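Local structure of MaoC domain protein dehydratase (4E3E) at residues Gly251-Leu256 with Val338-Asp343. The protein catalyses the reversible dehydration of (2R,3S)-beta-methylmalyl-CoA to mesaconyl-CoA in the glyoxylate assimilation cycle. Sequence-based numbering, arbitrary orientation.
Sequences GHIISL and VVLDFD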
ATOM      1  N   GLY A 251      -6.462  -0.777  17.392  1.00 26.20           N
ATOM      2  CA  GLY A 251      -6.754   0.455  16.657  1.00 26.38           C
ATOM      3  C   GLY A 251      -7.151   0.215  15.201  1.00 27.25           C
ATOM      4  O   GLY A 251      -7.836   1.044  14.598  1.00 26.32           O
ATOM      5  N   HIS A 252      -6.719  -0.910  14.629  1.00 25.64           N
ATOM      6  CA  HIS A 252      -7.171  -1.318  13.290  1.00 27.23           C
ATOM      7  C   HIS A 252      -8.669  -1.523  13.310  1.00 26.37           C
ATOM      8  O   HIS A 252      -9.374  -1.122  12.378  1.00 24.56           O
ATOM      9  CB  HIS A 252      -6.446  -2.586  12.845  1.00 27.05           C
ATOM     10  CG  HIS A 252      -6.651  -2.955  11.378  1.00 24.60           C
ATOM     11  ND1 HIS A 252      -6.065  -2.284  10.377  1.00 22.34           N
ATOM     12  CD2 HIS A 252      -7.342  -4.028  10.784  1.00 23.68           C
ATOM     13  CE1 HIS A 252      -6.402  -2.838   9.192  1.00 21.28           C
ATOM     14  NE2 HIS A 252      -7.169  -3.927   9.446  1.00 24.16           N
ATOM     15  N   ILE A 253      -9.177  -2.117  14.387  1.00 25.76           N
ATOM     16  CA  ILE A 253     -10.628  -2.309  14.544  1.00 25.27           C
ATOM     17  C   ILE A 253     -11.367  -0.985  14.688  1.00 24.92           C
ATOM     18  O   ILE A 253     -12.451  -0.804  14.120  1.00 24.13           O
ATOM     19  CB  ILE A 253     -10.942  -3.257  15.721  1.00 24.07           C
ATOM     20  CG1 ILE A 253     -10.113  -4.539  15.568  1.00 27.19           C
ATOM     21  CG2 ILE A 253     -12.436  -3.557  15.818  1.00 24.68           C
ATOM     22  CD1 ILE A 253     -10.283  -5.240  14.229  1.00 25.05           C
ATOM     23  N   ILE A 254     -10.775  -0.053  15.428  1.00 26.17           N
ATOM     24  CA  ILE A 254     -11.355   1.284  15.560  1.00 24.81           C
ATOM     25  C   ILE A 254     -11.500   1.920  14.172  1.00 26.00           C
ATOM     26  O   ILE A 254     -12.549   2.502  13.827  1.00 24.25           O
ATOM     27  CB  ILE A 254     -10.527   2.188  16.504  1.00 24.28           C
ATOM     28  CG1 ILE A 254     -10.583   1.669  17.950  1.00 24.93           C
ATOM     29  CG2 ILE A 254     -11.031   3.625  16.455  1.00 23.55           C
ATOM     30  CD1 ILE A 254      -9.557   2.279  18.891  1.00 23.86           C
ATOM     31  N   SER A 255     -10.448   1.802  13.371  1.00 24.33           N
ATOM     32  CA  SER A 255     -10.437   2.441  12.064  1.00 25.30           C
ATOM     33  C   SER A 255     -11.414   1.801  11.066  1.00 21.84           C
ATOM     34  O   SER A 255     -12.046   2.502  10.260  1.00 22.19           O
ATOM     35  CB  SER A 255      -9.008   2.496  11.528  1.00 24.67           C
ATOM     36  OG  SER A 255      -8.359   3.666  12.022  1.00 26.62           O
ATOM     37  N   LEU A 256     -11.561   0.482  11.131  1.00 20.48           N
ATOM     38  CA  LEU A 256     -12.571  -0.182  10.347  1.00 21.04           C
ATOM     39  C   LEU A 256     -13.996   0.247  10.757  1.00 24.19           C
ATOM     40  O   LEU A 256     -14.830   0.552   9.893  1.00 25.84           O
ATOM     41  CB  LEU A 256     -12.429  -1.723  10.478  1.00 20.06           C
ATOM     42  CG  LEU A 256     -11.231  -2.377   9.739  1.00 24.91           C
ATOM     43  CD1 LEU A 256     -11.039  -3.821  10.180  1.00 26.51           C
ATOM     44  CD2 LEU A 256     -11.394  -2.326   8.218  1.00 26.09           C
ATOM     45  N   VAL A 338     -18.536  -9.271  20.603  1.00 32.15           N
ATOM     46  CA  VAL A 338     -18.135  -7.858  20.623  1.00 27.23           C
ATOM     47  C   VAL A 338     -16.616  -7.706  20.815  1.00 30.54           C
ATOM     48  O   VAL A 338     -16.043  -8.245  21.781  1.00 33.39           O
ATOM     49  CB  VAL A 338     -18.892  -7.060  21.713  1.00 29.24           C
ATOM     50  CG1 VAL A 338     -18.367  -5.629  21.796  1.00 29.10           C
ATOM     51  CG2 VAL A 338     -20.390  -7.055  21.437  1.00 28.86           C
ATOM     52  N   VAL A 339     -15.976  -6.946  19.918  1.00 26.70           N
ATOM     53  CA  VAL A 339     -14.514  -6.785  19.936  1.00 22.17           C
ATOM     54  C   VAL A 339     -14.087  -5.363  20.274  1.00 25.03           C
ATOM     55  O   VAL A 339     -12.938  -5.133  20.678  1.00 28.40           O
ATOM     56  CB  VAL A 339     -13.834  -7.252  18.614  1.00 26.15           C
ATOM     57  CG1 VAL A 339     -14.008  -8.771  18.419  1.00 26.21           C
ATOM     58  CG2 VAL A 339     -14.328  -6.440  17.409  1.00 24.66           C
ATOM     59  N   LEU A 340     -15.016  -4.423  20.126  1.00 21.33           N
ATOM     60  CA  LEU A 340     -14.711  -3.008  20.346  1.00 23.81           C
ATOM     61  C   LEU A 340     -15.919  -2.302  20.925  1.00 28.10           C
ATOM     62  O   LEU A 340     -17.026  -2.459  20.414  1.00 31.09           O
ATOM     63  CB  LEU A 340     -14.348  -2.334  19.032  1.00 22.34           C
ATOM     64  CG  LEU A 340     -13.996  -0.844  19.178  1.00 23.05           C
ATOM     65  CD1 LEU A 340     -12.679  -0.706  19.942  1.00 21.10           C
ATOM     66  CD2 LEU A 340     -13.950  -0.140  17.818  1.00 23.92           C
ATOM     67  N   ASP A 341     -15.703  -1.536  21.991  1.00 26.55           N
ATOM     68  CA  ASP A 341     -16.701  -0.611  22.510  1.00 28.17           C
ATOM     69  C   ASP A 341     -16.035   0.759  22.527  1.00 27.02           C
ATOM     70  O   ASP A 341     -15.211   1.033  23.394  1.00 27.16           O
ATOM     71  CB  ASP A 341     -17.139  -1.039  23.920  1.00 29.07           C
ATOM     72  CG  ASP A 341     -18.193  -0.118  24.522  1.00 30.85           C
ATOM     73  OD1 ASP A 341     -18.566   0.898  23.878  1.00 33.97           O
ATOM     74  OD2 ASP A 341     -18.639  -0.404  25.653  1.00 32.80           O
ATOM     75  N   PHE A 342     -16.389   1.609  21.567  1.00 24.05           N
ATOM     76  CA  PHE A 342     -15.649   2.848  21.292  1.00 26.79           C
ATOM     77  C   PHE A 342     -16.585   4.037  21.478  1.00 29.66           C
ATOM     78  O   PHE A 342     -17.624   4.108  20.833  1.00 29.37           O
ATOM     79  CB  PHE A 342     -15.094   2.794  19.850  1.00 24.26           C
ATOM     80  CG  PHE A 342     -14.201   3.958  19.468  1.00 28.09           C
ATOM     81  CD1 PHE A 342     -13.050   4.259  20.195  1.00 29.07           C
ATOM     82  CD2 PHE A 342     -14.487   4.728  18.328  1.00 30.19           C
ATOM     83  CE1 PHE A 342     -12.228   5.330  19.821  1.00 27.69           C
ATOM     84  CE2 PHE A 342     -13.666   5.800  17.948  1.00 27.27           C
ATOM     85  CZ  PHE A 342     -12.539   6.095  18.702  1.00 28.56           C
ATOM     86  N   ASP A 343     -16.215   4.964  22.360  1.00 26.35           N
ATOM     87  CA  ASP A 343     -17.081   6.065  22.764  1.00 25.82           C
ATOM     88  C   ASP A 343     -16.313   7.334  22.424  1.00 25.89           C
ATOM     89  O   ASP A 343     -15.232   7.577  22.956  1.00 27.95           O
ATOM     90  CB  ASP A 343     -17.360   5.923  24.288  1.00 26.59           C
ATOM     91  CG  ASP A 343     -17.992   7.169  24.944  1.00 29.02           C
ATOM     92  OD1 ASP A 343     -18.223   8.247  24.327  1.00 27.38           O
ATOM     93  OD2 ASP A 343     -18.262   7.058  26.153  1.00 32.63           O
TER
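In the hot-dog fold a long helix lies against the concave face of an antiparallel sheet, and here Ile253 and Ile254 of the helix pack on Val339, Leu340 and Phe342 of a strand. The two segments cross at 72°, their axes 8.8 Å apart at closest approach. A classic beta bulge sets Val339 and Leu340 both opposite Ala316, and both turn their side chains to the helix. With CG2 swung away from the backbone N of Ile253, that methyl comes within 3.8 Å of Val339 CG2 and also touches Leu340 CB. The Leu340 fork fits against Ile254, CD1 lying 3.7 Å from Ile254 CG1 and CD2 3.7 Å from Ile254 CA. The other branch of Ile254 makes a CH-pi contact: CG2 sits over one face of Phe342, 3.8 Å from the ring centroid and 17° off the normal. Cut back to an alanine here, Ile254 would lack both branches, which would probably leave the Phe342 face without its CH-pi partner and open a gap beside the Leu340 methyls. Every touching side chain is buried. Strand 338-349 runs between strands 307-318 and 270-278, with Ile253 also reaching Ala316 and Phe342 resting on Ile274, while Ser255 and Leu256 of helix 250-265 meet Tyr40 of helix 30-40.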